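Local structure of Lmo2445 protein (Listeria monocytogenes EGD-e, 5HZL) at residues A[217-222]-A[262-267]; A[52-57]-A[75-80]; A[164-169]-A[184-189]. The protein is of unknown function but is a secreted, calcium-binding internalin-like protein whose leucine-rich repeats suggest a role in recognising other molecules. One frame throughout, in Å; residues are numbered along the deposited sequence.

Contact 1 (A[217-222]-A[262-267])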
loop_
_atom_site.group_PDB
_atom_site.type_symbol
_atom_site.label_atom_id
_atom_site.label_comp_id
_atom_site.label_asym_id
_atom_site.label_seq_id
_atom_site.Cartn_x
_atom_site.Cartn_y
_atom_site.Cartn_z
ATOM N N ASN A 217 -5.584 31.736 -14.002
ATOM C CA ASN A 217 -6.372 30.632 -13.466
ATOM C C ASN A 217 -5.658 29.266 -13.593
ATOM O O ASN A 217 -5.222 28.838 -14.650
ATOM C CB ASN A 217 -7.892 30.690 -13.763
ATOM C CG ASN A 217 -8.236 30.722 -15.214
ATOM O OD1 ASN A 217 -7.442 30.346 -16.058
ATOM N ND2 ASN A 217 -9.458 31.140 -15.513
ATOM N N LEU A 218 -5.559 28.634 -12.431
ATOM C CA LEU A 218 -4.862 27.375 -12.170
ATOM C C LEU A 218 -5.205 26.110 -12.969
ATOM O O LEU A 218 -6.370 25.717 -13.048
ATOM C CB LEU A 218 -5.107 27.051 -10.694
ATOM C CG LEU A 218 -4.294 25.959 -10.027
ATOM C CD1 LEU A 218 -2.855 26.427 -9.886
ATOM C CD2 LEU A 218 -4.905 25.654 -8.672
ATOM N N LYS A 219 -4.163 25.458 -13.501
ATOM C CA LYS A 219 -4.286 24.218 -14.271
ATOM C C LYS A 219 -3.621 23.093 -13.495
ATOM O O LYS A 219 -2.402 23.075 -13.351
ATOM C CB LYS A 219 -3.656 24.372 -15.651
ATOM C CG LYS A 219 -4.335 25.482 -16.419
ATOM C CD LYS A 219 -3.956 25.613 -17.882
ATOM C CE LYS A 219 -4.806 26.742 -18.466
ATOM N NZ LYS A 219 -4.672 26.974 -19.926
ATOM N N VAL A 220 -4.430 22.150 -13.021
ATOM C CA VAL A 220 -3.949 21.010 -12.219
ATOM C C VAL A 220 -3.982 19.669 -12.969
ATOM O O VAL A 220 -4.813 19.485 -13.860
ATOM C CB VAL A 220 -4.782 20.897 -10.926
ATOM C CG1 VAL A 220 -4.594 22.150 -10.086
ATOM C CG2 VAL A 220 -6.269 20.694 -11.222
ATOM N N PHE A 221 -3.093 18.741 -12.582
ATOM C CA PHE A 221 -2.963 17.390 -13.200
ATOM C C PHE A 221 -3.757 16.383 -12.386
ATOM O O PHE A 221 -3.311 15.996 -11.300
ATOM C CB PHE A 221 -1.477 16.993 -13.269
ATOM C CG PHE A 221 -1.223 15.612 -13.804
ATOM C CD1 PHE A 221 -1.393 15.329 -15.149
ATOM C CD2 PHE A 221 -0.756 14.598 -12.968
ATOM C CE1 PHE A 221 -1.142 14.060 -15.649
ATOM C CE2 PHE A 221 -0.501 13.327 -13.464
ATOM C CZ PHE A 221 -0.695 13.058 -14.805
ATOM N N VAL A 222 -4.922 15.960 -12.902
ATOM C CA VAL A 222 -5.791 15.026 -12.183
ATOM C C VAL A 222 -6.366 13.961 -13.121
ATOM O O VAL A 222 -7.525 14.062 -13.554
ATOM C CB VAL A 222 -6.966 15.774 -11.495
ATOM C CG1 VAL A 222 -7.646 14.850 -10.473
ATOM C CG2 VAL A 222 -6.489 17.041 -10.787
HETATM N N MSE A 262 -5.011 17.542 -17.776
HETATM C CA MSE A 262 -5.001 18.829 -17.089
HETATM C C MSE A 262 -6.406 19.339 -16.972
HETATM O O MSE A 262 -7.176 19.244 -17.908
HETATM C CB MSE A 262 -4.168 19.874 -17.808
HETATM C CG MSE A 262 -2.726 19.408 -18.017
HETATM SE SE MSE A 262 -1.715 19.024 -16.360
HETATM C CE MSE A 262 -1.652 20.834 -15.584
ATOM N N TYR A 263 -6.753 19.863 -15.799
ATOM C CA TYR A 263 -8.079 20.429 -15.541
ATOM C C TYR A 263 -7.859 21.870 -15.075
ATOM O O TYR A 263 -7.058 22.129 -14.172
ATOM C CB TYR A 263 -8.853 19.614 -14.501
ATOM C CG TYR A 263 -10.252 20.121 -14.316
ATOM C CD1 TYR A 263 -11.262 19.757 -15.198
ATOM C CD2 TYR A 263 -10.579 20.976 -13.276
ATOM C CE1 TYR A 263 -12.563 20.238 -15.051
ATOM C CE2 TYR A 263 -11.881 21.457 -13.119
ATOM C CZ TYR A 263 -12.868 21.087 -14.007
ATOM O OH TYR A 263 -14.152 21.559 -13.847
ATOM N N THR A 264 -8.552 22.805 -15.715
ATOM C CA THR A 264 -8.438 24.219 -15.386
ATOM C C THR A 264 -9.529 24.602 -14.408
ATOM O O THR A 264 -10.680 24.221 -14.609
ATOM C CB THR A 264 -8.590 25.073 -16.660
ATOM O OG1 THR A 264 -7.570 24.709 -17.586
ATOM C CG2 THR A 264 -8.465 26.568 -16.365
ATOM N N ILE A 265 -9.170 25.335 -13.353
ATOM C CA ILE A 265 -10.159 25.789 -12.373
ATOM C C ILE A 265 -10.146 27.318 -12.346
ATOM O O ILE A 265 -9.090 27.951 -12.222
ATOM C CB ILE A 265 -10.022 25.103 -10.987
ATOM C CG1 ILE A 265 -8.772 25.508 -10.222
ATOM C CG2 ILE A 265 -10.030 23.591 -11.164
ATOM C CD1 ILE A 265 -8.622 24.730 -8.918
ATOM N N GLU A 266 -11.353 27.875 -12.471
ATOM C CA GLU A 266 -11.609 29.317 -12.547
ATOM C C GLU A 266 -11.206 30.138 -11.319
ATOM O O GLU A 266 -12.063 30.546 -10.538
ATOM C CB GLU A 266 -13.114 29.547 -12.816
ATOM C CG GLU A 266 -13.745 28.872 -14.036
ATOM C CD GLU A 266 -13.301 29.449 -15.369
ATOM O OE1 GLU A 266 -12.084 29.646 -15.582
ATOM O OE2 GLU A 266 -14.183 29.685 -16.226
ATOM N N THR A 267 -9.912 30.393 -11.159
ATOM C CA THR A 267 -9.418 31.193 -10.027
ATOM C C THR A 267 -9.097 32.649 -10.414
ATOM O O THR A 267 -8.520 33.393 -9.621
ATOM C CB THR A 267 -8.154 30.563 -9.417
ATOM O OG1 THR A 267 -7.139 30.470 -10.418
ATOM C CG2 THR A 267 -8.449 29.182 -8.872
#

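Contact 2 (A[52-57]-A[75-80])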
loop_
_atom_site.group_PDB
_atom_site.type_symbol
_atom_site.label_atom_id
_atom_site.label_comp_id
_atom_site.label_asym_id
_atom_site.label_seq_id
_atom_site.Cartn_x
_atom_site.Cartn_y
_atom_site.Cartn_z
ATOM N N ASP A 52 11.207 -26.795 11.524
ATOM C CA ASP A 52 10.290 -27.422 10.558
ATOM C C ASP A 52 8.857 -27.677 11.087
ATOM O O ASP A 52 7.938 -27.899 10.288
ATOM C CB ASP A 52 10.929 -28.675 9.938
ATOM C CG ASP A 52 12.110 -28.335 9.000
ATOM O OD1 ASP A 52 12.342 -27.127 8.715
ATOM O OD2 ASP A 52 12.796 -29.270 8.521
ATOM N N THR A 53 8.671 -27.614 12.411
ATOM C CA THR A 53 7.352 -27.807 13.032
ATOM C C THR A 53 6.528 -26.514 13.033
ATOM O O THR A 53 5.344 -26.535 13.352
ATOM C CB THR A 53 7.447 -28.343 14.488
ATOM O OG1 THR A 53 8.034 -27.363 15.366
ATOM C CG2 THR A 53 8.246 -29.641 14.533
HETATM N N MSE A 54 7.147 -25.395 12.676
HETATM C CA MSE A 54 6.441 -24.115 12.638
HETATM C C MSE A 54 5.744 -23.913 11.318
HETATM O O MSE A 54 6.380 -23.818 10.261
HETATM C CB MSE A 54 7.419 -22.987 12.913
HETATM C CG MSE A 54 7.877 -23.066 14.371
HETATM SE SE MSE A 54 9.248 -21.698 14.726
HETATM C CE MSE A 54 8.151 -20.054 14.667
ATOM N N THR A 55 4.418 -23.885 11.386
ATOM C CA THR A 55 3.540 -23.654 10.234
ATOM C C THR A 55 3.193 -22.173 10.089
ATOM O O THR A 55 2.632 -21.767 9.082
ATOM C CB THR A 55 2.193 -24.400 10.383
ATOM O OG1 THR A 55 1.547 -23.994 11.593
ATOM C CG2 THR A 55 2.395 -25.899 10.416
ATOM N N ALA A 56 3.523 -21.388 11.109
ATOM C CA ALA A 56 3.244 -19.961 11.135
ATOM C C ALA A 56 4.304 -19.207 11.940
ATOM O O ALA A 56 4.960 -19.782 12.818
ATOM C CB ALA A 56 1.864 -19.724 11.734
ATOM N N ILE A 57 4.469 -17.926 11.617
ATOM C CA ILE A 57 5.422 -17.050 12.308
ATOM C C ILE A 57 4.590 -15.971 13.013
ATOM O O ILE A 57 4.236 -14.972 12.402
ATOM C CB ILE A 57 6.448 -16.394 11.353
ATOM C CG1 ILE A 57 7.138 -17.430 10.448
ATOM C CG2 ILE A 57 7.467 -15.595 12.157
ATOM C CD1 ILE A 57 7.956 -18.466 11.172
ATOM N N GLU A 75 17.851 -18.263 9.232
ATOM C CA GLU A 75 17.457 -19.661 9.132
ATOM C C GLU A 75 16.397 -19.833 8.050
ATOM O O GLU A 75 16.014 -18.880 7.377
ATOM C CB GLU A 75 16.917 -20.174 10.478
ATOM C CG GLU A 75 17.854 -20.031 11.674
ATOM C CD GLU A 75 19.176 -20.771 11.527
ATOM O OE1 GLU A 75 19.332 -21.656 10.644
ATOM O OE2 GLU A 75 20.071 -20.453 12.325
ATOM N N VAL A 76 15.943 -21.066 7.891
ATOM C CA VAL A 76 14.924 -21.420 6.923
ATOM C C VAL A 76 13.800 -22.159 7.652
ATOM O O VAL A 76 14.034 -23.232 8.218
ATOM C CB VAL A 76 15.507 -22.345 5.823
ATOM C CG1 VAL A 76 14.410 -22.818 4.873
ATOM C CG2 VAL A 76 16.625 -21.641 5.065
ATOM N N PHE A 77 12.596 -21.579 7.645
ATOM C CA PHE A 77 11.421 -22.188 8.261
ATOM C C PHE A 77 10.755 -22.870 7.078
ATOM O O PHE A 77 9.801 -22.354 6.523
ATOM C CB PHE A 77 10.523 -21.117 8.861
ATOM C CG PHE A 77 11.175 -20.291 9.933
ATOM C CD1 PHE A 77 11.984 -19.206 9.600
ATOM C CD2 PHE A 77 10.944 -20.565 11.287
ATOM C CE1 PHE A 77 12.575 -18.430 10.597
ATOM C CE2 PHE A 77 11.530 -19.794 12.285
ATOM C CZ PHE A 77 12.347 -18.725 11.942
ATOM N N THR A 78 11.278 -24.035 6.691
ATOM C CA THR A 78 10.797 -24.782 5.505
ATOM C C THR A 78 9.290 -24.964 5.346
ATOM O O THR A 78 8.839 -25.072 4.226
ATOM C CB THR A 78 11.388 -26.215 5.400
ATOM O OG1 THR A 78 10.914 -26.986 6.495
ATOM C CG2 THR A 78 12.931 -26.248 5.393
ATOM N N ASN A 79 8.524 -24.991 6.437
ATOM C CA ASN A 79 7.050 -25.208 6.368
ATOM C C ASN A 79 6.134 -24.089 6.852
ATOM O O ASN A 79 4.924 -24.287 6.962
ATOM C CB ASN A 79 6.711 -26.439 7.192
ATOM C CG ASN A 79 7.436 -27.650 6.722
ATOM O OD1 ASN A 79 7.568 -27.891 5.529
ATOM N ND2 ASN A 79 7.903 -28.430 7.662
ATOM N N ALA A 80 6.698 -22.932 7.150
ATOM C CA ALA A 80 5.901 -21.829 7.617
ATOM C C ALA A 80 5.121 -21.280 6.424
ATOM O O ALA A 80 5.714 -20.795 5.468
ATOM C CB ALA A 80 6.794 -20.758 8.226
#

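Contact 3 (A[164-169]-A[184-189]). With CA (calcium ion), chain D.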
loop_
_atom_site.group_PDB
_atom_site.type_symbol
_atom_site.label_atom_id
_atom_site.label_comp_id
_atom_site.label_asym_id
_atom_site.label_seq_id
_atom_site.Cartn_x
_atom_site.Cartn_y
_atom_site.Cartn_z
ATOM N N ASP A 164 -1.418 0.021 -16.722
ATOM C CA ASP A 164 -1.006 -1.399 -16.843
ATOM C C ASP A 164 -0.387 -2.146 -15.627
ATOM O O ASP A 164 0.020 -3.310 -15.777
ATOM C CB ASP A 164 -0.145 -1.609 -18.126
ATOM C CG ASP A 164 1.148 -0.777 -18.159
ATOM O OD1 ASP A 164 1.509 -0.131 -17.156
ATOM O OD2 ASP A 164 1.814 -0.777 -19.217
ATOM N N ILE A 165 -0.328 -1.546 -14.437
ATOM C CA ILE A 165 0.242 -2.313 -13.322
ATOM C C ILE A 165 -0.725 -3.401 -12.860
ATOM O O ILE A 165 -1.943 -3.322 -13.072
ATOM C CB ILE A 165 0.700 -1.485 -12.092
ATOM C CG1 ILE A 165 -0.467 -0.905 -11.291
ATOM C CG2 ILE A 165 1.697 -0.402 -12.508
ATOM C CD1 ILE A 165 0.013 -0.269 -10.002
ATOM N N TRP A 166 -0.136 -4.403 -12.221
ATOM C CA TRP A 166 -0.822 -5.555 -11.677
ATOM C C TRP A 166 -1.508 -6.448 -12.739
ATOM O O TRP A 166 -2.551 -7.071 -12.489
ATOM C CB TRP A 166 -1.751 -5.148 -10.516
ATOM C CG TRP A 166 -1.056 -4.334 -9.425
ATOM C CD1 TRP A 166 0.179 -4.577 -8.881
ATOM C CD2 TRP A 166 -1.601 -3.231 -8.687
ATOM N NE1 TRP A 166 0.460 -3.656 -7.906
ATOM C CE2 TRP A 166 -0.619 -2.825 -7.755
ATOM C CE3 TRP A 166 -2.814 -2.530 -8.735
ATOM C CZ2 TRP A 166 -0.817 -1.748 -6.879
ATOM C CZ3 TRP A 166 -3.006 -1.464 -7.867
ATOM C CH2 TRP A 166 -2.008 -1.084 -6.951
HETATM N N MSE A 167 -0.876 -6.525 -13.911
HETATM C CA MSE A 167 -1.353 -7.346 -15.025
HETATM C C MSE A 167 -0.472 -8.549 -15.210
HETATM O O MSE A 167 -0.551 -9.247 -16.221
HETATM C CB MSE A 167 -1.342 -6.485 -16.271
HETATM C CG MSE A 167 -2.420 -5.419 -16.185
HETATM SE SE MSE A 167 -4.185 -6.281 -16.282
HETATM C CE MSE A 167 -4.242 -6.707 -18.210
ATOM N N ASN A 168 0.361 -8.803 -14.209
ATOM C CA ASN A 168 1.298 -9.916 -14.184
ATOM C C ASN A 168 0.853 -11.052 -13.217
ATOM O O ASN A 168 1.648 -11.948 -12.933
ATOM C CB ASN A 168 2.678 -9.366 -13.746
ATOM C CG ASN A 168 2.651 -8.693 -12.347
ATOM O OD1 ASN A 168 1.636 -8.106 -11.931
ATOM N ND2 ASN A 168 3.779 -8.770 -11.624
HETATM N N MSE A 169 -0.397 -11.011 -12.724
HETATM C CA MSE A 169 -0.928 -11.999 -11.759
HETATM C C MSE A 169 -2.184 -12.652 -12.288
HETATM O O MSE A 169 -3.291 -12.209 -11.978
HETATM C CB MSE A 169 -1.201 -11.234 -10.467
HETATM C CG MSE A 169 0.112 -10.939 -9.735
HETATM SE SE MSE A 169 -0.171 -9.750 -8.188
HETATM C CE MSE A 169 -0.184 -8.065 -9.210
ATOM N N SER A 184 -4.981 8.618 -9.879
ATOM C CA SER A 184 -5.093 7.889 -11.107
ATOM C C SER A 184 -5.727 6.540 -10.814
ATOM O O SER A 184 -5.765 6.114 -9.658
ATOM C CB SER A 184 -3.664 7.718 -11.612
ATOM O OG SER A 184 -3.568 6.872 -12.735
ATOM N N ILE A 185 -6.207 5.874 -11.860
ATOM C CA ILE A 185 -6.834 4.579 -11.730
ATOM C C ILE A 185 -6.043 3.494 -12.474
ATOM O O ILE A 185 -5.583 3.730 -13.601
ATOM C CB ILE A 185 -8.265 4.603 -12.329
ATOM C CG1 ILE A 185 -9.124 5.673 -11.647
ATOM C CG2 ILE A 185 -8.955 3.233 -12.221
ATOM C CD1 ILE A 185 -10.553 5.753 -12.167
ATOM N N PRO A 186 -5.870 2.306 -11.846
ATOM C CA PRO A 186 -5.236 1.187 -12.549
ATOM C C PRO A 186 -6.324 0.594 -13.463
ATOM O O PRO A 186 -6.965 -0.393 -13.120
ATOM C CB PRO A 186 -4.844 0.236 -11.422
ATOM C CG PRO A 186 -5.798 0.529 -10.328
ATOM C CD PRO A 186 -6.157 1.975 -10.439
ATOM N N GLU A 187 -6.528 1.223 -14.615
ATOM C CA GLU A 187 -7.574 0.809 -15.551
ATOM C C GLU A 187 -7.572 -0.620 -16.057
ATOM O O GLU A 187 -8.593 -1.293 -15.972
ATOM C CB GLU A 187 -7.629 1.737 -16.766
ATOM C CG GLU A 187 -8.106 3.134 -16.438
ATOM C CD GLU A 187 -8.371 3.960 -17.675
ATOM O OE1 GLU A 187 -9.215 4.874 -17.577
ATOM O OE2 GLU A 187 -7.766 3.689 -18.747
ATOM N N ASP A 188 -6.443 -1.071 -16.593
ATOM C CA ASP A 188 -6.369 -2.421 -17.157
ATOM C C ASP A 188 -6.954 -3.516 -16.275
ATOM O O ASP A 188 -7.836 -4.258 -16.720
ATOM C CB ASP A 188 -4.931 -2.810 -17.534
ATOM C CG ASP A 188 -4.363 -1.991 -18.686
ATOM O OD1 ASP A 188 -4.895 -0.917 -19.026
ATOM O OD2 ASP A 188 -3.352 -2.449 -19.254
ATOM N N ILE A 189 -6.482 -3.592 -15.031
ATOM C CA ILE A 189 -6.931 -4.627 -14.102
ATOM C C ILE A 189 -8.433 -4.545 -13.795
ATOM O O ILE A 189 -9.090 -5.589 -13.733
ATOM C CB ILE A 189 -6.061 -4.673 -12.816
ATOM C CG1 ILE A 189 -6.260 -5.987 -12.048
ATOM C CG2 ILE A 189 -6.287 -3.452 -11.938
ATOM C CD1 ILE A 189 -5.856 -7.227 -12.828
HETATM CA CA CA D . -7.322 5.349 -20.644
HETATM O O HOH W 1 -4.403 -2.181 -14.102
#

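Contact 1 (A[217-222]-A[262-267])
Leu218 and Ile265 meet on the tightly packed side of this two-stranded antiparallel sheet, their side chains running alongside each other in the same direction, with Leu218 CD2 3.8 Å from Ile265 CD1. The chain of Ile265 reaches that position because CG1 stands between its own backbone N and carbonyl carbon (chi1 69°), which turns CD1 back toward the neighbouring segment. Their backbones are joined as well, Ile265 N donating to Leu218 O over 2.8 Å in an almost straight bond. Two residues further along, Val220 and Tyr263 form a hydrogen-bonded pair with both N-H groups used, and Val220 CG2 lies 3.4 Å from Tyr263 O. The ring of Tyr263 leads off toward Pro252 and Pro255. Strands 219-221 and 262-264 thus make a small sheet of the C-terminal Lmo2445-like domain, a family of the E-set clan, and lay Leu218, Val220 and Ile265 against Leu277 and Ile279 of strand 273-281, with strand 290-298 also touching Leu218 and Val220. Beyond the strand ends, Thr267 OG1 accepts a bond from Leu218 N at 3.1 Å, so a side-chain hydroxyl takes the place of a backbone carbonyl. The other face is looser and more open to solvent. There Lys219 runs its extended aliphatic chain beside Thr264, CG lying 3.5 Å from Thr264 OG1. Met262, a selenomethionine folded at chi2 and chi3, carries its selenium to the edge of the Phe221 ring, 5.2 Å from the ring centroid and 80° off its normal, a Met-aromatic contact. At the far end of this side Asn217 ND2 approaches Glu266 OE1 to 3.0 Å, but the angle is too poor for a hydrogen bond.

Contact 2 (A[52-57]-A[75-80])
Asp52 and Thr78 bring the end of the N-terminal cap region against the start of the leucine-rich repeats, where strand 56-58 is the first strand of the parallel sheet and segment 75-80 is the bend leading into the next. Followed outward, the side chain of Asp52 begins at CB, which lies 3.8 Å from Asn79 ND2. CG comes next and is already close to the hydroxyl of Thr78. At the tip, OD1 accepts a hydrogen bond from Thr78 OG1 at 2.6 Å, and the hydroxyl stands above the carboxylate plane, 81° out of it. The other tip oxygen, Asp52 OD2, stays 3.6 Å from Thr78 OG1 and is not bonded to it. Gln48 NE2 also donates to OD1, so this oxygen is gripped twice, and the same NE2 reaches Val76 O. The backbone of Asp52 is held too: Asn79 ND2 donates to Asp52 O over 2.7 Å, in the carbonyl plane on a lone pair, with the acceptor almost within the amide plane of Asn79. Thr78 and Asn79 are the two central residues of a type I beta turn from Phe77 to Ala80, which presents both polar side chains to Asp52.

Beneath this polar edge lies an apolar layer built on the Phe77 ring. With CG beside the backbone N (chi1 -60°), the ring is carried out so that its CD2-CE2 side meets both Met54 and Ile57. Ile57 CD1 sits over one face, offset toward the rim and 4.0 Å from the centroid, a CH-pi contact, and it also touches Ala80 CB. Ile33 of helix 27-36 and Leu51 of helix 48-51 join the ring to the helical cap. Met54, a selenomethionine, runs beside the ring instead, its SE lying in the ring plane at the edge, 3.8 Å from Phe77 CE2.

Contact 3 (A[164-169]-A[184-189])
Ile189 CD1 packs near Trp166 O and against the side chain of Met167. Its CG1 is anti to the backbone N (chi1 -163°), which carries CD1 across to the loop. Met167, a selenomethionine bent at chi2 and chi3, curls back so that SE lies 4.0 Å from Ile189 CD1 and 3.8 Å from Asp188 CB, its chain running across that of Asp188 at about a right angle. Asp188 also meets the loop through its carboxylate, OD2 lying 3.5 Å from Asp164 CB. On the other flank Trp166 CZ3 approaches Pro186 CG obliquely at 4.2 Å. No direct hydrogen bond joins the two segments; a water does so instead, donating to Ile165 O and accepting from Ile189 N over 2.7 Å. It thereby satisfies an N-H in the first turn of the short helix that follows Pro186, which occupies the N-cap position and, as a proline, has no backbone N-H of its own. In this part of the leucine-rich repeat domain, the loop leading to strand 174-176 is laid against the start of helix 187-191.

The second shell fixes the two partners. Ile165 CD1 lies over the centre of one face of the Trp166 ring, 3.4 Å above its plane, while NE1 donates to Pro139 O and the ring meets that of Phe141. Leu175 of strand 174-176 touches both Trp166 and Ile189, bringing the parallel sheet up against the contact. The backbone of Asp188 bonds to that of Glu163. Glu163 also shares a calcium ion with Glu187, whose extended side chain leads away from the loop and binds the metal through OE2 at 2.6 Å.

Overall arrangement
From the N terminus, contact 2 comes first: 17 residues, including helix 66-70, separate its segments, and its closure joins the calcium-binding helical cap to the first strands of the parallel repeat sheet. About 33 Å away between centres, contact 3 closes a shorter loop through strands 174-176 and 181-182 near the C-terminal end of that sheet. Contact 1 then spans the longest interval, 39 residues containing helix 223-227 and strands 240-244 and 247-250, within the C-terminal domain. The three loops follow in series, without nesting or crossing. Contacts 1 and 2 lie on opposite sides of the chain's centre, whereas contacts 1 and 3 approach to about 6 Å between nearest atoms.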